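Local structure of SidF, inhibitor of growth family, member 3 (Legionella pneumophila subsp. pneumophila, 4FYE) at residues D183-K195 and N692-L706. The protein probably dephosphorylates phosphatidylinositol phosphates, acting as a membrane-associated phosphoinositide phosphatase of Legionella. The protein carries 1 engineered substitution. Residues are numbered along the deposited sequence; the frame is centred on the assembly and turned at random.
Sequences DTLIHRFKAPNSK and NVEQLDRELTTIQAL
The side chains of Glu699 and Phe189 run past each other, pointing opposite ways, with CB of Glu699 over one face of the ring and its CG beside the rim. CB of Glu699 begins the contact with a CH-pi approach, 4.0 Å from the centroid of the Phe189 ring. CG of Glu699 comes closest, 3.5 Å from CD2 of Phe189. A bend at chi2 (-63°) then carries CD beyond the rim of the ring toward CB of Phe189, with the carboxylate turned only 16° from the ring plane. At the tip, OE1 is hydrogen-bonded to OH of Tyr58, while OE2 of Glu699, 3.9 Å from CB of Phe189, is hydrogen-bonded to Ser56. Glutamate suits this place because its methylenes can pack on an aromatic ring while its buried oxygens find hydroxyl partners. Ser56 also bonds NE2 of His187, so one serine links the two polar side chains.

Strand 184-189, an inner strand of a mixed sheet between strands 50-55 and 199-206, is covered by two successive short helices running roughly antiparallel to it, the nearer, 701-706, at 159°. The imidazole of His187 lies between the ring of Phe189, whose CD1 is over the centre of one face, and Thr702, whose OG1 stands above the other; the backbone O of Glu699 meets the edge, 3.3 Å from CE1 of His187. Toward the N-terminal end of the strand the slender end of Ile703 fits against backbone, its CD1 3.6 Å from O of Leu185. Beyond the C-terminal end, Pro192, stiff and apolar within a type II turn, sets CG 3.3 Å from O of Asn692 and also packs on CB of Leu696.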
loop_
_atom_site.group_PDB
_atom_site.type_symbol
_atom_site.label_atom_id
_atom_site.label_comp_id
_atom_site.label_asym_id
_atom_site.label_seq_id
_atom_site.Cartn_x
_atom_site.Cartn_y
_atom_site.Cartn_z
ATOM N N ASP A 183 -5.019 -12.224 8.867
ATOM C CA ASP A 183 -5.239 -11.633 10.136
ATOM C C ASP A 183 -5.137 -10.088 10.048
ATOM O O ASP A 183 -4.401 -9.511 9.230
ATOM C CB ASP A 183 -4.165 -12.174 11.083
ATOM C CG ASP A 183 -4.297 -13.651 11.365
ATOM O OD1 ASP A 183 -5.394 -14.243 11.175
ATOM O OD2 ASP A 183 -3.271 -14.244 11.808
ATOM N N THR A 184 -5.837 -9.411 10.915
ATOM C CA THR A 184 -5.609 -7.996 11.051
ATOM C C THR A 184 -4.338 -7.771 11.879
ATOM O O THR A 184 -4.109 -8.476 12.850
ATOM C CB THR A 184 -6.810 -7.358 11.760
ATOM O OG1 THR A 184 -7.902 -7.297 10.841
ATOM C CG2 THR A 184 -6.478 -5.989 12.083
ATOM N N LEU A 185 -3.526 -6.795 11.515
ATOM C CA LEU A 185 -2.332 -6.614 12.264
ATOM C C LEU A 185 -2.253 -5.238 12.891
ATOM O O LEU A 185 -2.451 -4.206 12.201
ATOM C CB LEU A 185 -1.137 -6.804 11.355
ATOM C CG LEU A 185 -1.251 -7.959 10.386
ATOM C CD1 LEU A 185 -0.131 -7.683 9.389
ATOM C CD2 LEU A 185 -1.054 -9.314 11.107
ATOM N N ILE A 186 -1.915 -5.224 14.193
ATOM C CA ILE A 186 -1.910 -4.005 14.989
ATOM C C ILE A 186 -0.614 -3.776 15.766
ATOM O O ILE A 186 -0.103 -4.665 16.451
ATOM C CB ILE A 186 -3.087 -3.992 15.980
ATOM C CG1 ILE A 186 -4.391 -4.203 15.242
ATOM C CG2 ILE A 186 -3.226 -2.612 16.652
ATOM C CD1 ILE A 186 -5.601 -4.044 16.150
ATOM N N HIS A 187 -0.077 -2.576 15.661
ATOM C CA HIS A 187 0.975 -2.139 16.568
ATOM C C HIS A 187 0.565 -0.940 17.352
ATOM O O HIS A 187 0.300 0.133 16.742
ATOM C CB HIS A 187 2.191 -1.784 15.784
ATOM C CG HIS A 187 3.380 -1.413 16.627
ATOM N ND1 HIS A 187 4.394 -0.720 16.139
ATOM C CD2 HIS A 187 3.638 -1.585 17.973
ATOM C CE1 HIS A 187 5.320 -0.533 17.071
ATOM N NE2 HIS A 187 4.831 -1.029 18.216
ATOM N N ARG A 188 0.527 -1.096 18.679
ATOM C CA ARG A 188 0.279 0.008 19.638
ATOM C C ARG A 188 1.522 0.454 20.402
ATOM O O ARG A 188 2.278 -0.385 20.934
ATOM C CB ARG A 188 -0.666 -0.486 20.732
ATOM C CG ARG A 188 -1.877 -1.185 20.133
ATOM C CD ARG A 188 -2.756 -1.850 21.224
ATOM N NE ARG A 188 -3.451 -0.874 22.049
ATOM C CZ ARG A 188 -4.719 -1.001 22.445
ATOM N NH1 ARG A 188 -5.438 -2.071 22.106
ATOM N NH2 ARG A 188 -5.274 -0.055 23.189
ATOM N N PHE A 189 1.650 1.773 20.550
ATOM C CA PHE A 189 2.800 2.435 21.183
ATOM C C PHE A 189 2.511 3.929 21.528
ATOM O O PHE A 189 1.772 4.589 20.818
ATOM C CB PHE A 189 4.043 2.402 20.235
ATOM C CG PHE A 189 3.793 3.036 18.840
ATOM C CD1 PHE A 189 3.151 2.318 17.824
ATOM C CD2 PHE A 189 4.188 4.370 18.565
ATOM C CE1 PHE A 189 2.844 2.909 16.575
ATOM C CE2 PHE A 189 3.911 4.964 17.307
ATOM C CZ PHE A 189 3.276 4.215 16.299
ATOM N N LYS A 190 3.148 4.477 22.560
ATOM C CA LYS A 190 3.172 5.925 22.779
ATOM C C LYS A 190 4.221 6.619 21.904
ATOM O O LYS A 190 5.409 6.497 22.138
ATOM C CB LYS A 190 3.404 6.219 24.263
ATOM C CG LYS A 190 2.229 5.799 25.164
ATOM C CD LYS A 190 2.570 5.655 26.676
ATOM C CE LYS A 190 2.456 6.978 27.437
ATOM N NZ LYS A 190 1.105 7.646 27.372
ATOM N N ALA A 191 3.795 7.331 20.870
ATOM C CA ALA A 191 4.713 8.182 20.133
ATOM C C ALA A 191 5.281 9.282 21.027
ATOM O O ALA A 191 4.628 9.716 21.980
ATOM C CB ALA A 191 3.984 8.812 18.979
ATOM N N PRO A 192 6.476 9.771 20.708
ATOM C CA PRO A 192 6.992 10.988 21.365
ATOM C C PRO A 192 5.984 12.176 21.446
ATOM O O PRO A 192 5.367 12.537 20.420
ATOM C CB PRO A 192 8.210 11.377 20.503
ATOM C CG PRO A 192 8.233 10.465 19.333
ATOM C CD PRO A 192 7.349 9.294 19.617
ATOM N N ASN A 193 5.861 12.783 22.641
ATOM C CA ASN A 193 4.856 13.854 22.938
ATOM C C ASN A 193 3.412 13.358 22.955
ATOM O O ASN A 193 2.465 14.158 22.731
ATOM C CB ASN A 193 4.884 15.096 21.991
ATOM C CG ASN A 193 6.268 15.657 21.754
ATOM O OD1 ASN A 193 6.721 15.720 20.607
ATOM N ND2 ASN A 193 6.935 16.078 22.809
ATOM N N SER A 194 3.209 12.069 23.189
ATOM C CA SER A 194 1.829 11.610 23.336
ATOM C C SER A 194 1.325 12.198 24.639
ATOM O O SER A 194 2.125 12.605 25.469
ATOM C CB SER A 194 1.706 10.083 23.331
ATOM O OG SER A 194 2.296 9.519 24.487
ATOM N N LYS A 195 0.008 12.269 24.789
ATOM C CA LYS A 195 -0.632 12.761 26.014
ATOM C C LYS A 195 -0.959 11.611 27.000
ATOM O O LYS A 195 -0.992 10.428 26.617
ATOM C CB LYS A 195 -1.854 13.588 25.637
ATOM C CG LYS A 195 -1.478 14.841 24.855
ATOM C CD LYS A 195 -2.576 15.220 23.881
ATOM C CE LYS A 195 -2.371 16.618 23.329
ATOM N NZ LYS A 195 -3.697 17.123 22.884
ATOM N N ASN A 692 13.465 13.132 18.879
ATOM C CA ASN A 692 12.102 12.623 18.881
ATOM C C ASN A 692 11.645 11.998 17.585
ATOM O O ASN A 692 11.010 10.931 17.610
ATOM C CB ASN A 692 11.171 13.731 19.266
ATOM C CG ASN A 692 11.245 14.003 20.727
ATOM O OD1 ASN A 692 10.920 15.083 21.171
ATOM N ND2 ASN A 692 11.645 13.004 21.490
ATOM N N VAL A 693 11.997 12.615 16.457
ATOM C CA VAL A 693 11.684 12.002 15.155
ATOM C C VAL A 693 12.231 10.597 15.006
ATOM O O VAL A 693 11.506 9.700 14.565
ATOM C CB VAL A 693 12.082 12.864 13.952
ATOM C CG1 VAL A 693 10.978 13.862 13.695
ATOM C CG2 VAL A 693 13.303 13.657 14.276
ATOM N N GLU A 694 13.469 10.399 15.454
ATOM C CA GLU A 694 14.167 9.106 15.248
ATOM C C GLU A 694 13.548 8.075 16.157
ATOM O O GLU A 694 13.454 6.884 15.815
ATOM C CB GLU A 694 15.685 9.224 15.494
ATOM C CG GLU A 694 16.410 7.933 15.416
ATOM C CD GLU A 694 17.843 8.086 14.941
ATOM O OE1 GLU A 694 18.292 9.277 14.854
ATOM O OE2 GLU A 694 18.503 7.018 14.683
ATOM N N GLN A 695 13.076 8.566 17.288
ATOM C CA GLN A 695 12.430 7.703 18.254
ATOM C C GLN A 695 11.100 7.182 17.652
ATOM O O GLN A 695 10.755 5.994 17.799
ATOM C CB GLN A 695 12.232 8.444 19.598
ATOM C CG GLN A 695 11.837 7.470 20.694
ATOM C CD GLN A 695 11.062 8.069 21.884
ATOM O OE1 GLN A 695 10.192 7.381 22.451
ATOM N NE2 GLN A 695 11.376 9.334 22.281
ATOM N N LEU A 696 10.371 8.065 16.964
ATOM C CA LEU A 696 9.183 7.615 16.238
ATOM C C LEU A 696 9.614 6.642 15.162
ATOM O O LEU A 696 9.009 5.580 14.975
ATOM C CB LEU A 696 8.461 8.794 15.581
ATOM C CG LEU A 696 6.924 8.763 15.456
ATOM C CD1 LEU A 696 6.390 9.643 14.343
ATOM C CD2 LEU A 696 6.223 7.422 15.400
ATOM N N ASP A 697 10.648 7.008 14.415
ATOM C CA ASP A 697 11.003 6.203 13.281
ATOM C C ASP A 697 11.287 4.763 13.801
ATOM O O ASP A 697 10.967 3.826 13.145
ATOM C CB ASP A 697 12.188 6.844 12.521
ATOM C CG ASP A 697 12.298 6.374 11.050
ATOM O OD1 ASP A 697 11.263 6.003 10.420
ATOM O OD2 ASP A 697 13.427 6.418 10.502
ATOM N N ARG A 698 11.815 4.625 15.023
ATOM C CA ARG A 698 12.153 3.348 15.588
ATOM C C ARG A 698 10.921 2.519 15.731
ATOM O O ARG A 698 10.977 1.301 15.633
ATOM C CB ARG A 698 12.881 3.486 16.926
ATOM C CG ARG A 698 14.330 3.903 16.743
ATOM C CD ARG A 698 15.017 3.999 18.052
ATOM N NE ARG A 698 16.448 4.255 17.889
ATOM C CZ ARG A 698 17.285 4.475 18.922
ATOM N NH1 ARG A 698 16.799 4.501 20.159
ATOM N NH2 ARG A 698 18.614 4.665 18.723
ATOM N N GLU A 699 9.778 3.147 15.821
ATOM C CA GLU A 699 8.579 2.355 16.113
ATOM C C GLU A 699 8.114 1.609 14.849
ATOM O O GLU A 699 7.606 0.482 14.930
ATOM C CB GLU A 699 7.437 3.230 16.633
ATOM C CG GLU A 699 7.644 3.955 17.966
ATOM C CD GLU A 699 7.822 2.993 19.121
ATOM O OE1 GLU A 699 8.143 3.484 20.202
ATOM O OE2 GLU A 699 7.678 1.749 18.967
ATOM N N LEU A 700 8.329 2.232 13.692
ATOM C CA LEU A 700 7.638 1.864 12.449
ATOM C C LEU A 700 8.072 0.558 11.777
ATOM O O LEU A 700 7.405 0.066 10.877
ATOM C CB LEU A 700 7.709 3.026 11.470
ATOM C CG LEU A 700 7.386 4.306 12.231
ATOM C CD1 LEU A 700 7.744 5.502 11.368
ATOM C CD2 LEU A 700 5.905 4.319 12.595
ATOM N N THR A 701 9.149 -0.085 12.194
ATOM C CA THR A 701 9.496 -1.342 11.443
ATOM C C THR A 701 8.723 -2.515 11.958
ATOM O O THR A 701 8.636 -3.598 11.318
ATOM C CB THR A 701 10.975 -1.665 11.490
ATOM O OG1 THR A 701 11.499 -1.119 12.719
ATOM C CG2 THR A 701 11.668 -1.002 10.258
ATOM N N THR A 702 8.093 -2.319 13.088
ATOM C CA THR A 702 7.481 -3.471 13.709
ATOM C C THR A 702 6.261 -4.015 12.967
ATOM O O THR A 702 6.176 -5.226 12.761
ATOM C CB THR A 702 7.453 -3.411 15.273
ATOM O OG1 THR A 702 6.153 -3.237 15.740
ATOM C CG2 THR A 702 8.329 -2.359 15.806
ATOM N N ILE A 703 5.392 -3.130 12.465
ATOM C CA ILE A 703 4.251 -3.531 11.620
ATOM C C ILE A 703 4.751 -4.170 10.317
ATOM O O ILE A 703 4.112 -5.098 9.843
ATOM C CB ILE A 703 3.248 -2.349 11.360
ATOM C CG1 ILE A 703 1.857 -2.850 10.966
ATOM C CG2 ILE A 703 3.724 -1.357 10.278
ATOM C CD1 ILE A 703 1.080 -3.379 12.132
ATOM N N GLN A 704 5.912 -3.718 9.780
ATOM C CA GLN A 704 6.482 -4.283 8.585
ATOM C C GLN A 704 6.913 -5.719 8.836
ATOM O O GLN A 704 6.694 -6.563 8.004
ATOM C CB GLN A 704 7.706 -3.468 8.079
ATOM C CG GLN A 704 7.333 -2.058 7.694
ATOM C CD GLN A 704 8.539 -1.249 7.280
ATOM O OE1 GLN A 704 8.729 -0.119 7.759
ATOM N NE2 GLN A 704 9.370 -1.817 6.392
ATOM N N ALA A 705 7.489 -6.014 9.993
ATOM C CA ALA A 705 7.951 -7.372 10.168
ATOM C C ALA A 705 6.760 -8.310 10.359
ATOM O O ALA A 705 6.786 -9.480 9.909
ATOM C CB ALA A 705 8.953 -7.485 11.296
ATOM N N LEU A 706 5.697 -7.778 10.957
ATOM C CA LEU A 706 4.440 -8.544 11.126
ATOM C C LEU A 706 3.769 -8.851 9.805
ATOM O O LEU A 706 3.394 -9.974 9.560
ATOM C CB LEU A 706 3.445 -7.702 11.919
ATOM C CG LEU A 706 3.361 -7.981 13.393
ATOM C CD1 LEU A 706 2.004 -7.497 13.895
ATOM C CD2 LEU A 706 3.422 -9.511 13.574
#